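Local coordinates for aldehyde dehydrogenase family protein (Pseudomonas syringae pv. tomato, PDB 6X9L) that oxidises long-chain aliphatic aldehydes, probably with NAD+ as acceptor, and binds octanal and NAD+ in this engineered form, at residues 122-125 with 126-130; 334-337 with 338-342; 384-387 with 388-392. The protein carries 1 engineered substitution. One frame throughout, in Å; residues are numbered along the deposited sequence.

How the contacts relate
From the N terminus, contact 1 (122-130) comes first, on the last turns of helix 117-129; contact 2 (334-342) is the start of helix 336-351, and contact 3 (384-392) holds the short helix 386-389 and the chain leaving it. Each is one unbroken stretch closed by local helical bonds, so the three follow in series, with none nested or crossed. Contact 1 lies across the chain's centre from the other two, about 35 and 37 Å away between centres. Contacts 2 and 3 touch: Q338 and V342 pack on the backbone oxygen of I392. That ties helix 336-351 to the segment carrying the NAD-binding E391.

Contact 1. Residues 122-125 with 126-130; sequences HVRV and ARDLL
R124 and R127 reach the carboxylate of D128 by separate oxygens, forming a salt-bridge network over one turn of helix. R127 approaches side-on and brings two nitrogens to one atom: NE lies 3.0 Å and NH2 3.2 Å from D128 OD1, which sits in the guanidinium plane. R124, its chain bent at chi2 and chi3 toward D128, takes the other oxygen less firmly, with NH1 3.4 Å from D128 OD2 in a weak but nearly straight bond, the guanidinium and carboxylate planes turned 39° apart. Its main acidic partner is E121, which pairs with NH2. R124 CG, anti to the backbone N (chi1 -157°), lies over one face of the R127 guanidinium, 3.5 Å from R127 NH2. D128 probably offsets part of the positive charge, with E121 serving R124. In the backbone of the same turn, D128 N donates to R124 O at 3.0 Å, one of a run of i to i+4 bonds. R124 and V125 touch the loop at P452. On the buried side of helix 117-129, V123 packs on I82, H86 and I89 of helix 75-91, while H122 leans on T166 and A167 of helix 161-174 and meets Y163 edge-to-face.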
loop_
_atom_site.group_PDB
_atom_site.type_symbol
_atom_site.label_atom_id
_atom_site.label_comp_id
_atom_site.label_asym_id
_atom_site.label_seq_id
_atom_site.Cartn_x
_atom_site.Cartn_y
_atom_site.Cartn_z
ATOM N N HIS A 122 21.540 -0.152 7.838
ATOM C CA HIS A 122 20.206 -0.749 7.760
ATOM C C HIS A 122 20.147 -2.063 8.526
ATOM O O HIS A 122 19.151 -2.360 9.193
ATOM C CB HIS A 122 19.791 -1.001 6.306
ATOM C CG HIS A 122 19.576 0.233 5.491
ATOM N ND1 HIS A 122 18.916 1.346 5.967
ATOM C CD2 HIS A 122 19.923 0.520 4.216
ATOM C CE1 HIS A 122 18.873 2.269 5.027
ATOM N NE2 HIS A 122 19.480 1.794 3.953
ATOM N N VAL A 123 21.194 -2.882 8.407
ATOM C CA VAL A 123 21.220 -4.163 9.100
ATOM C C VAL A 123 21.303 -3.953 10.609
ATOM O O VAL A 123 20.635 -4.647 11.386
ATOM C CB VAL A 123 22.379 -5.010 8.545
ATOM C CG1 VAL A 123 22.500 -6.345 9.253
ATOM C CG2 VAL A 123 22.175 -5.200 7.039
ATOM N N ARG A 124 22.095 -2.975 11.044
ATOM C CA ARG A 124 22.206 -2.689 12.468
ATOM C C ARG A 124 20.858 -2.256 13.038
ATOM O O ARG A 124 20.423 -2.749 14.093
ATOM C CB ARG A 124 23.270 -1.621 12.692
ATOM C CG ARG A 124 23.880 -1.615 14.076
ATOM C CD ARG A 124 23.515 -0.356 14.826
ATOM N NE ARG A 124 23.640 0.838 13.993
ATOM C CZ ARG A 124 22.885 1.923 14.142
ATOM N NH1 ARG A 124 21.949 1.966 15.083
ATOM N NH2 ARG A 124 23.058 2.963 13.344
ATOM N N VAL A 125 20.165 -1.364 12.316
ATOM C CA VAL A 125 18.895 -0.797 12.768
ATOM C C VAL A 125 17.834 -1.883 12.925
ATOM O O VAL A 125 17.032 -1.859 13.875
ATOM C CB VAL A 125 18.437 0.301 11.789
ATOM C CG1 VAL A 125 16.994 0.700 12.048
ATOM C CG2 VAL A 125 19.357 1.513 11.878
ATOM N N ALA A 126 17.791 -2.837 11.991
ATOM C CA ALA A 126 16.827 -3.928 12.103
ATOM C C ALA A 126 17.175 -4.867 13.251
ATOM O O ALA A 126 16.273 -5.430 13.881
ATOM C CB ALA A 126 16.733 -4.702 10.782
ATOM N N ARG A 127 18.463 -5.022 13.560
ATOM C CA ARG A 127 18.831 -5.825 14.712
ATOM C C ARG A 127 18.341 -5.178 16.003
ATOM O O ARG A 127 17.574 -5.780 16.763
ATOM C CB ARG A 127 20.343 -6.029 14.753
ATOM C CG ARG A 127 20.795 -6.677 16.060
ATOM C CD ARG A 127 22.288 -6.557 16.260
ATOM N NE ARG A 127 22.683 -5.215 16.667
ATOM C CZ ARG A 127 23.928 -4.763 16.575
ATOM N NH1 ARG A 127 24.879 -5.553 16.087
ATOM N NH2 ARG A 127 24.227 -3.527 16.966
ATOM N N ASP A 128 18.797 -3.947 16.274
ATOM C CA ASP A 128 18.436 -3.260 17.509
ATOM C C ASP A 128 16.935 -3.177 17.666
ATOM O O ASP A 128 16.418 -3.132 18.789
ATOM C CB ASP A 128 19.011 -1.843 17.524
ATOM C CG ASP A 128 20.517 -1.813 17.397
ATOM O OD1 ASP A 128 21.178 -2.822 17.723
ATOM O OD2 ASP A 128 21.038 -0.762 16.978
ATOM N N LEU A 129 16.229 -3.140 16.543
ATOM C CA LEU A 129 14.801 -2.863 16.538
ATOM C C LEU A 129 14.014 -3.997 17.189
ATOM O O LEU A 129 13.035 -3.759 17.912
ATOM C CB LEU A 129 14.392 -2.636 15.085
ATOM C CG LEU A 129 13.017 -2.209 14.642
ATOM C CD1 LEU A 129 13.213 -1.425 13.374
ATOM C CD2 LEU A 129 12.207 -3.445 14.398
ATOM N N LEU A 130 14.440 -5.237 16.954
ATOM C CA LEU A 130 13.739 -6.380 17.515
ATOM C C LEU A 130 13.771 -6.382 19.040
ATOM O O LEU A 130 12.942 -7.054 19.659
ATOM C CB LEU A 130 14.336 -7.674 16.940
ATOM C CG LEU A 130 13.899 -7.955 15.488
ATOM C CD1 LEU A 130 14.840 -8.909 14.790
ATOM C CD2 LEU A 130 12.460 -8.488 15.434
#

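Contact 2. Residues 334-337 with 338-342; sequences ANEA and QFHRV
N335 and Q338 meet at the buried start of a helix, where the amide of N335 turns back on the chain that follows it. N335 OD1 accepts from Q338 N at 3.1 Å, with the donor tilted 27° from the carbonyl plane, and the same oxygen lies 3.5 Å from Q338 CB. The side chain gets there because its CG stands between the backbone N and the carbonyl carbon (chi1 50°). The backbone of N335 serves too: its O receives F339 N at 2.9 Å. Q338 leads its own amide away from N335, and Q338 NE2 makes a weak hydrogen bond to F393 O. F339 directs its ring into the protein near T373, and the A334 backbone N is held by Q289.

N335 is thus the N-cap of helix 336-351, its side chain accepting an N-H of the first turn, as an N-cap does. N335 also lies close to W158, a residue of the NAD site. On this same side, but exposed, R341 bends at chi2 and chi3 so that one guanidinium face lies over A337 O and Q338 CA, with NH1 3.9 Å from A337 CB. Its NH2 reaches Q338 OE1 by a contact too short to trust in detail, and the side chain comes within about 5 Å of the bound cofactor.

E336 and H340, on another face of the helix, are exposed in the assembly and held more loosely, though a lattice contact may affect H340. They run side by side, pointing the same way. H340 NE2 donates to E336 OE2 at 3.3 Å, nearly in the ring plane but on the anti side of the carboxylate, while E336 CG lies 3.3 Å from the same nitrogen. One face of the imidazole has F339 CD2 above it, offset toward the rim.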
loop_
_atom_site.group_PDB
_atom_site.type_symbol
_atom_site.label_atom_id
_atom_site.label_comp_id
_atom_site.label_asym_id
_atom_site.label_seq_id
_atom_site.Cartn_x
_atom_site.Cartn_y
_atom_site.Cartn_z
ATOM N N ALA A 334 27.471 4.516 -14.495
ATOM C CA ALA A 334 27.559 3.114 -14.092
ATOM C C ALA A 334 27.559 2.121 -15.259
ATOM O O ALA A 334 28.046 0.994 -15.085
ATOM C CB ALA A 334 26.400 2.788 -13.155
ATOM N N ASN A 335 27.022 2.498 -16.425
ATOM C CA ASN A 335 26.912 1.569 -17.547
ATOM C C ASN A 335 26.530 2.300 -18.838
ATOM O O ASN A 335 26.044 3.442 -18.827
ATOM C CB ASN A 335 25.904 0.443 -17.260
ATOM C CG ASN A 335 24.547 0.946 -16.736
ATOM O OD1 ASN A 335 23.739 1.487 -17.493
ATOM N ND2 ASN A 335 24.282 0.720 -15.441
ATOM N N GLU A 336 26.734 1.595 -19.957
ATOM C CA GLU A 336 26.623 2.210 -21.278
ATOM C C GLU A 336 25.226 2.767 -21.538
ATOM O O GLU A 336 25.072 3.887 -22.045
ATOM C CB GLU A 336 27.003 1.198 -22.353
ATOM C CG GLU A 336 26.895 1.780 -23.745
ATOM C CD GLU A 336 27.696 1.016 -24.766
ATOM O OE1 GLU A 336 27.899 -0.207 -24.578
ATOM O OE2 GLU A 336 28.124 1.649 -25.757
ATOM N N ALA A 337 24.194 1.989 -21.222
ATOM C CA ALA A 337 22.826 2.474 -21.369
ATOM C C ALA A 337 22.605 3.783 -20.612
ATOM O O ALA A 337 22.125 4.769 -21.183
ATOM C CB ALA A 337 21.839 1.409 -20.898
ATOM N N GLN A 338 22.974 3.827 -19.330
ATOM C CA GLN A 338 22.791 5.067 -18.575
ATOM C C GLN A 338 23.619 6.215 -19.155
ATOM O O GLN A 338 23.145 7.358 -19.225
ATOM C CB GLN A 338 23.145 4.868 -17.103
ATOM C CG GLN A 338 22.742 6.053 -16.256
ATOM C CD GLN A 338 21.256 6.301 -16.327
ATOM O OE1 GLN A 338 20.467 5.360 -16.402
ATOM N NE2 GLN A 338 20.860 7.567 -16.334
ATOM N N PHE A 339 24.866 5.935 -19.549
ATOM C CA PHE A 339 25.718 6.953 -20.154
ATOM C C PHE A 339 25.005 7.653 -21.294
ATOM O O PHE A 339 25.006 8.885 -21.379
ATOM C CB PHE A 339 27.019 6.329 -20.662
ATOM C CG PHE A 339 27.899 7.284 -21.430
ATOM C CD1 PHE A 339 28.556 8.325 -20.781
ATOM C CD2 PHE A 339 28.083 7.141 -22.809
ATOM C CE1 PHE A 339 29.371 9.207 -21.477
ATOM C CE2 PHE A 339 28.915 8.032 -23.525
ATOM C CZ PHE A 339 29.551 9.075 -22.842
ATOM N N HIS A 340 24.402 6.866 -22.196
ATOM C CA HIS A 340 23.774 7.429 -23.388
ATOM C C HIS A 340 22.503 8.183 -23.044
ATOM O O HIS A 340 22.139 9.150 -23.728
ATOM C CB HIS A 340 23.443 6.332 -24.386
ATOM C CG HIS A 340 24.639 5.679 -24.984
ATOM N ND1 HIS A 340 25.581 6.378 -25.706
ATOM C CD2 HIS A 340 25.040 4.386 -24.990
ATOM C CE1 HIS A 340 26.516 5.546 -26.124
ATOM N NE2 HIS A 340 26.208 4.330 -25.708
ATOM N N ARG A 341 21.792 7.724 -22.021
ATOM C CA ARG A 341 20.589 8.418 -21.596
ATOM C C ARG A 341 20.937 9.814 -21.083
ATOM O O ARG A 341 20.390 10.814 -21.560
ATOM C CB ARG A 341 19.858 7.572 -20.547
ATOM C CG ARG A 341 18.477 7.106 -20.995
ATOM C CD ARG A 341 18.174 5.648 -20.655
ATOM N NE ARG A 341 18.580 5.273 -19.311
ATOM C CZ ARG A 341 18.742 4.013 -18.924
ATOM N NH1 ARG A 341 18.511 3.032 -19.781
ATOM N NH2 ARG A 341 19.128 3.732 -17.679
ATOM N N VAL A 342 21.891 9.901 -20.147
ATOM C CA VAL A 342 22.321 11.193 -19.607
ATOM C C VAL A 342 22.779 12.123 -20.730
ATOM O O VAL A 342 22.387 13.298 -20.798
ATOM C CB VAL A 342 23.433 10.983 -18.568
ATOM C CG1 VAL A 342 23.964 12.307 -18.103
ATOM C CG2 VAL A 342 22.888 10.192 -17.403
#

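Contact 3. Residues 384-387 with 388-392; sequences SMRI and AREEI. With NAD (nicotinamide-adenine-dinucleotide), chain D.
The nicotinamide-ribose grip of the NAD site is formed here by E391, in the Glu-Glu-Ile-Phe-Gly-Pro sequence familiar from aldehyde dehydrogenases. Its chain, with CG anti to the backbone N (chi1 179°) and extended beyond, puts one carboxylate oxygen on each ribose hydroxyl: NAD O3D donates to E391 OE1 at 2.9 Å and NAD O2D to E391 OE2 at 2.8 Å. The side chain also touches A291, an engineered residue of the octanal pocket.

Just before it, E390 points elsewhere and pairs with R386 one helical turn back. R386 meets it side-on, NE to E390 OE2 at 2.7 Å and NH2 to E390 OE1 at 2.9 Å, with the two planes 26° apart. In the backbone of the same turn, E390 N donates to R386 O at 3.0 Å. At the opposite end of the short helix, the O of the N-cap residue M385 is met by R389 N in the carbonyl plane and by A388 N from above that plane, and S384 CA lies over one face of the R389 guanidinium. I392 turns back on the helix, its CD1 4.3 Å from I387 CB.

Helix 386-389 links strands 376-379 and 396-402 in a beta-alpha-beta unit. E352, just beyond helix 336-351, accepts from the backbone N-H groups of R386 and I387, while R386, E390 and I392 pack on M345 of that helix.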
loop_
_atom_site.group_PDB
_atom_site.type_symbol
_atom_site.label_atom_id
_atom_site.label_comp_id
_atom_site.label_asym_id
_atom_site.label_seq_id
_atom_site.Cartn_x
_atom_site.Cartn_y
_atom_site.Cartn_z
ATOM N N SER A 384 9.102 24.267 -17.141
ATOM C CA SER A 384 8.575 23.515 -18.289
ATOM C C SER A 384 9.687 22.812 -19.065
ATOM O O SER A 384 9.347 22.071 -19.965
ATOM C CB SER A 384 7.867 24.444 -19.186
ATOM O OG SER A 384 8.774 25.384 -19.707
ATOM N N MET A 385 10.961 23.073 -18.800
ATOM C CA MET A 385 11.940 22.405 -19.643
ATOM C C MET A 385 12.007 20.909 -19.330
ATOM O O MET A 385 11.707 20.464 -18.213
ATOM C CB MET A 385 13.314 23.046 -19.472
ATOM C CG MET A 385 13.355 24.483 -19.897
ATOM S SD MET A 385 15.029 25.137 -19.914
ATOM C CE MET A 385 14.755 26.734 -20.692
ATOM N N ARG A 386 12.397 20.130 -20.349
ATOM C CA ARG A 386 12.591 18.695 -20.165
ATOM C C ARG A 386 13.583 18.412 -19.044
ATOM O O ARG A 386 13.331 17.571 -18.171
ATOM C CB ARG A 386 13.066 18.053 -21.469
ATOM C CG ARG A 386 11.958 17.694 -22.440
ATOM C CD ARG A 386 12.436 16.691 -23.466
ATOM N NE ARG A 386 12.830 15.430 -22.845
ATOM C CZ ARG A 386 13.699 14.576 -23.384
ATOM N NH1 ARG A 386 14.262 14.860 -24.546
ATOM N NH2 ARG A 386 14.015 13.445 -22.756
ATOM N N ILE A 387 14.730 19.094 -19.056
ATOM C CA ILE A 387 15.726 18.843 -18.024
ATOM C C ILE A 387 15.232 19.218 -16.625
ATOM O O ILE A 387 15.825 18.781 -15.633
ATOM C CB ILE A 387 17.029 19.587 -18.361
ATOM C CG1 ILE A 387 16.766 21.078 -18.555
ATOM C CG2 ILE A 387 17.676 19.001 -19.607
ATOM C CD1 ILE A 387 18.035 21.899 -18.583
ATOM N N ALA A 388 14.161 20.014 -16.508
ATOM C CA ALA A 388 13.612 20.342 -15.199
ATOM C C ALA A 388 12.551 19.353 -14.739
ATOM O O ALA A 388 12.407 19.130 -13.529
ATOM C CB ALA A 388 13.012 21.756 -15.201
ATOM N N ARG A 389 11.815 18.751 -15.671
ATOM C CA ARG A 389 10.730 17.846 -15.313
ATOM C C ARG A 389 11.169 16.400 -15.169
ATOM O O ARG A 389 10.552 15.657 -14.400
ATOM C CB ARG A 389 9.616 17.903 -16.364
ATOM C CG ARG A 389 8.738 19.133 -16.287
ATOM C CD ARG A 389 7.902 19.299 -17.536
ATOM N NE ARG A 389 6.791 20.207 -17.282
ATOM C CZ ARG A 389 5.834 20.479 -18.162
ATOM N NH1 ARG A 389 5.862 19.900 -19.356
ATOM N NH2 ARG A 389 4.853 21.323 -17.853
ATOM N N GLU A 390 12.202 15.983 -15.890
ATOM C CA GLU A 390 12.562 14.579 -16.014
ATOM C C GLU A 390 13.818 14.250 -15.212
ATOM O O GLU A 390 14.804 14.992 -15.236
ATOM C CB GLU A 390 12.787 14.203 -17.477
ATOM C CG GLU A 390 11.562 14.323 -18.361
ATOM C CD GLU A 390 11.918 14.149 -19.825
ATOM O OE1 GLU A 390 12.811 13.330 -20.114
ATOM O OE2 GLU A 390 11.331 14.842 -20.683
ATOM N N GLU A 391 13.769 13.129 -14.506
ATOM C CA GLU A 391 14.940 12.654 -13.796
ATOM C C GLU A 391 16.010 12.281 -14.814
ATOM O O GLU A 391 15.714 11.624 -15.820
ATOM C CB GLU A 391 14.571 11.461 -12.925
ATOM C CG GLU A 391 15.730 10.879 -12.149
ATOM C CD GLU A 391 15.288 9.728 -11.257
ATOM O OE1 GLU A 391 14.444 8.913 -11.699
ATOM O OE2 GLU A 391 15.775 9.656 -10.109
ATOM N N ILE A 392 17.242 12.712 -14.567
ATOM C CA ILE A 392 18.328 12.492 -15.503
ATOM C C ILE A 392 19.243 11.360 -15.055
ATOM O O ILE A 392 19.780 10.623 -15.886
ATOM C CB ILE A 392 19.123 13.795 -15.700
ATOM C CG1 ILE A 392 18.225 14.864 -16.330
ATOM C CG2 ILE A 392 20.348 13.522 -16.550
ATOM C CD1 ILE A 392 18.769 16.270 -16.188
HETATM P PA NAD D . 14.996 0.043 -13.503
HETATM O O1A NAD D . 13.627 0.532 -13.190
HETATM O O2A NAD D . 15.307 0.038 -14.949
HETATM O O5B NAD D . 15.252 -1.423 -12.867
HETATM C C5B NAD D . 15.100 -1.659 -11.480
HETATM C C4B NAD D . 14.967 -3.165 -11.211
HETATM O O4B NAD D . 13.805 -3.644 -11.856
HETATM C C3B NAD D . 16.112 -3.986 -11.787
HETATM O O3B NAD D . 16.374 -5.062 -10.895
HETATM C C2B NAD D . 15.562 -4.527 -13.096
HETATM O O2B NAD D . 16.131 -5.764 -13.470
HETATM C C1B NAD D . 14.125 -4.736 -12.710
HETATM N N9A NAD D . 13.188 -4.644 -13.822
HETATM C C8A NAD D . 13.300 -3.928 -14.996
HETATM N N7A NAD D . 12.145 -4.104 -15.682
HETATM C C5A NAD D . 11.322 -4.906 -14.966
HETATM C C6A NAD D . 10.046 -5.396 -15.193
HETATM N N6A NAD D . 9.338 -4.953 -16.232
HETATM N N1A NAD D . 9.458 -6.196 -14.237
HETATM C C2A NAD D . 10.121 -6.512 -13.074
HETATM N N3A NAD D . 11.391 -6.024 -12.847
HETATM C C4A NAD D . 11.968 -5.242 -13.789
HETATM O O3 NAD D . 16.030 0.883 -12.597
HETATM P PN NAD D . 17.172 1.916 -13.061
HETATM O O1N NAD D . 16.544 3.070 -13.749
HETATM O O2N NAD D . 18.264 1.182 -13.722
HETATM O O5D NAD D . 17.567 2.312 -11.526
HETATM C C5D NAD D . 17.678 3.668 -11.170
HETATM C C4D NAD D . 16.296 4.183 -10.759
HETATM O O4D NAD D . 15.974 3.709 -9.463
HETATM C C3D NAD D . 16.287 5.697 -10.684
HETATM O O3D NAD D . 15.022 6.165 -11.082
HETATM C C2D NAD D . 16.422 5.944 -9.203
HETATM O O2D NAD D . 15.913 7.201 -8.815
HETATM C C1D NAD D . 15.605 4.789 -8.631
HETATM N N1N NAD D . 15.966 4.640 -7.217
HETATM C C2N NAD D . 15.037 4.923 -6.253
HETATM C C3N NAD D . 15.378 4.837 -4.910
HETATM C C7N NAD D . 14.403 5.156 -3.819
HETATM O O7N NAD D . 14.750 4.739 -2.523
HETATM N N7N NAD D . 13.268 5.817 -4.059
HETATM C C4N NAD D . 16.668 4.468 -4.547
HETATM C C5N NAD D . 17.604 4.193 -5.534
HETATM C C6N NAD D . 17.245 4.293 -6.874
#